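PDB 6V98: cysteine hydrolase from Vibrio cholerae, which is a type VI secretion system effector, probably a cysteine hydrolase of the papain-like clan that attacks the envelope of rival bacteria. Local coordinates for residues R112-L118 with E187-D193. Sequence-based numbering, arbitrary orientation.
Sequences RISGVVL and EIDLDYD. With CA (calcium ion), chain C.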
loop_
_atom_site.group_PDB
_atom_site.type_symbol
_atom_site.label_atom_id
_atom_site.label_comp_id
_atom_site.label_asym_id
_atom_site.label_seq_id
_atom_site.Cartn_x
_atom_site.Cartn_y
_atom_site.Cartn_z
ATOM N N ARG A 112 13.488 -4.127 -1.199
ATOM C CA ARG A 112 13.379 -2.678 -1.104
ATOM C C ARG A 112 11.958 -2.227 -1.422
ATOM O O ARG A 112 11.165 -2.953 -2.028
ATOM C CB ARG A 112 14.364 -1.979 -2.053
ATOM C CG ARG A 112 13.976 -2.032 -3.536
ATOM C CD ARG A 112 15.100 -1.529 -4.437
ATOM N NE ARG A 112 14.819 -1.718 -5.867
ATOM C CZ ARG A 112 14.305 -0.781 -6.663
ATOM N NH1 ARG A 112 13.992 0.420 -6.179
ATOM N NH2 ARG A 112 14.105 -1.036 -7.949
ATOM N N ILE A 113 11.652 -0.996 -1.016
ATOM C CA ILE A 113 10.339 -0.394 -1.214
ATOM C C ILE A 113 10.504 0.844 -2.078
ATOM O O ILE A 113 11.427 1.636 -1.859
ATOM C CB ILE A 113 9.683 -0.043 0.133
ATOM C CG1 ILE A 113 9.377 -1.324 0.912
ATOM C CG2 ILE A 113 8.425 0.848 -0.069
ATOM C CD1 ILE A 113 8.802 -1.103 2.275
ATOM N N SER A 114 9.644 0.983 -3.084
ATOM C CA SER A 114 9.413 2.242 -3.782
ATOM C C SER A 114 8.019 2.725 -3.409
ATOM O O SER A 114 7.058 1.975 -3.563
ATOM C CB SER A 114 9.510 2.063 -5.302
ATOM O OG SER A 114 10.795 1.630 -5.711
ATOM N N GLY A 115 7.897 3.971 -2.924
ATOM C CA GLY A 115 6.607 4.470 -2.490
ATOM C C GLY A 115 6.384 5.920 -2.881
ATOM O O GLY A 115 7.272 6.592 -3.410
ATOM N N VAL A 116 5.159 6.377 -2.639
ATOM C CA VAL A 116 4.817 7.795 -2.680
ATOM C C VAL A 116 4.114 8.132 -1.380
ATOM O O VAL A 116 3.483 7.272 -0.756
ATOM C CB VAL A 116 3.924 8.170 -3.891
ATOM C CG1 VAL A 116 4.688 7.971 -5.186
ATOM C CG2 VAL A 116 2.604 7.360 -3.880
ATOM N N VAL A 117 4.202 9.396 -0.977
ATOM C CA VAL A 117 3.582 9.859 0.257
ATOM C C VAL A 117 2.490 10.846 -0.117
ATOM O O VAL A 117 2.771 11.931 -0.638
ATOM C CB VAL A 117 4.606 10.490 1.207
ATOM C CG1 VAL A 117 3.928 10.919 2.481
ATOM C CG2 VAL A 117 5.748 9.495 1.498
ATOM N N LEU A 118 1.243 10.478 0.160
ATOM C CA LEU A 118 0.079 11.277 -0.188
ATOM C C LEU A 118 -0.549 11.812 1.087
ATOM O O LEU A 118 -0.528 11.147 2.123
ATOM C CB LEU A 118 -0.956 10.436 -0.944
ATOM C CG LEU A 118 -0.430 9.560 -2.071
ATOM C CD1 LEU A 118 -1.548 8.716 -2.619
ATOM C CD2 LEU A 118 0.213 10.425 -3.154
ATOM N N GLU A 187 4.507 13.024 -7.249
ATOM C CA GLU A 187 4.315 12.966 -5.806
ATOM C C GLU A 187 5.665 12.832 -5.122
ATOM O O GLU A 187 6.682 12.553 -5.760
ATOM C CB GLU A 187 3.429 11.784 -5.378
ATOM C CG GLU A 187 2.149 11.605 -6.158
ATOM C CD GLU A 187 1.086 12.616 -5.774
ATOM O OE1 GLU A 187 1.259 13.303 -4.743
ATOM O OE2 GLU A 187 0.083 12.720 -6.502
ATOM N N ILE A 188 5.650 13.042 -3.803
ATOM C CA ILE A 188 6.824 12.820 -2.958
ATOM C C ILE A 188 7.242 11.359 -3.050
ATOM O O ILE A 188 6.405 10.461 -2.930
ATOM C CB ILE A 188 6.491 13.213 -1.511
ATOM C CG1 ILE A 188 6.216 14.720 -1.410
ATOM C CG2 ILE A 188 7.583 12.772 -0.544
ATOM C CD1 ILE A 188 7.460 15.574 -1.589
ATOM N N ASP A 189 8.546 11.116 -3.241
ATOM C CA ASP A 189 9.100 9.768 -3.363
ATOM C C ASP A 189 9.502 9.207 -2.008
ATOM O O ASP A 189 10.051 9.918 -1.167
ATOM C CB ASP A 189 10.352 9.757 -4.238
ATOM C CG ASP A 189 10.053 9.876 -5.703
ATOM O OD1 ASP A 189 9.061 10.542 -6.058
ATOM O OD2 ASP A 189 10.839 9.307 -6.497
ATOM N N LEU A 190 9.310 7.907 -1.836
ATOM C CA LEU A 190 9.831 7.181 -0.684
ATOM C C LEU A 190 10.665 6.023 -1.206
ATOM O O LEU A 190 10.204 5.269 -2.067
ATOM C CB LEU A 190 8.696 6.665 0.214
ATOM C CG LEU A 190 9.070 5.813 1.419
ATOM C CD1 LEU A 190 10.042 6.569 2.292
ATOM C CD2 LEU A 190 7.842 5.414 2.211
ATOM N N ASP A 191 11.897 5.914 -0.719
ATOM C CA ASP A 191 12.765 4.787 -1.037
ATOM C C ASP A 191 13.260 4.171 0.262
ATOM O O ASP A 191 13.673 4.891 1.177
ATOM C CB ASP A 191 13.946 5.226 -1.909
ATOM C CG ASP A 191 13.539 5.469 -3.353
ATOM O OD1 ASP A 191 13.463 4.486 -4.121
ATOM O OD2 ASP A 191 13.279 6.640 -3.709
ATOM N N TYR A 192 13.213 2.844 0.347
ATOM C CA TYR A 192 13.649 2.150 1.546
ATOM C C TYR A 192 14.408 0.904 1.129
ATOM O O TYR A 192 13.941 0.158 0.264
ATOM C CB TYR A 192 12.465 1.771 2.449
ATOM C CG TYR A 192 12.833 0.778 3.526
ATOM C CD1 TYR A 192 13.482 1.187 4.683
ATOM C CD2 TYR A 192 12.529 -0.575 3.392
ATOM C CE1 TYR A 192 13.819 0.278 5.681
ATOM C CE2 TYR A 192 12.869 -1.494 4.387
ATOM C CZ TYR A 192 13.514 -1.059 5.523
ATOM O OH TYR A 192 13.849 -1.959 6.513
ATOM N N ASP A 193 15.570 0.682 1.728
ATOM C CA ASP A 193 16.327 -0.542 1.498
ATOM C C ASP A 193 16.303 -1.393 2.755
ATOM O O ASP A 193 16.660 -0.919 3.841
ATOM C CB ASP A 193 17.772 -0.245 1.093
ATOM C CG ASP A 193 18.564 -1.511 0.836
ATOM O OD1 ASP A 193 18.284 -2.189 -0.177
ATOM O OD2 ASP A 193 19.445 -1.837 1.658
HETATM CA CA CA C . 8.607 12.608 -7.072
HETATM O O HOH W 1 13.746 1.874 -3.291
HETATM O O HOH W 2 11.663 4.261 -6.164
HETATM O O HOH W 3 3.121 13.754 -2.872
HETATM O O HOH W 4 7.924 14.519 -8.239
HETATM O O HOH W 5 10.161 12.346 -8.935
#
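Glu-187 lays its side chain against Val-116 and Leu-118. Its CB packs on Val-116 CB at 3.9 Å. CG, set beside the backbone N, and then a bend at chi2 of -76° carry the chain over to Leu-118, whose CD2 lies 3.8 Å from Glu-187 CG and meets the carboxylate carbon too. At the tip, OE1 touches the same methyl and accepts a bond from a water that also donates to Val-117 O and accepts from Ile-188 N, tying the acid to both backbones.

Beyond this end the strands run antiparallel (148° between their directions): Ile-113 pairs with Tyr-192 and Gly-115 with Leu-190, each through two backbone hydrogen bonds. Gly-115 N reaches Leu-190 O at 2.8 Å, whereas the return bond from Leu-190 N arrives 58° out of the Gly-115 carbonyl plane. Ile-113 CD1 lies 3.9 Å from Tyr-192 CD2, on the face packed against helix 93-107. On the other face, Asp-191 OD1 accepts from two waters; one bridges to Arg-112 NH1 and Ile-113 O, the other to Ser-114 OG.

Glu-187 O (2.3 Å) and Asp-189 OD1 bind calcium together with two waters and the main-chain carbonyls of Gln-184 and Glu-203, linking residues 187-189 to the end of helix 176-184 and to Glu-203. The backbone bonds make 113-120 and 188-193 neighbours in the central antiparallel sheet, consistent with a papain-like (clan CA) fold.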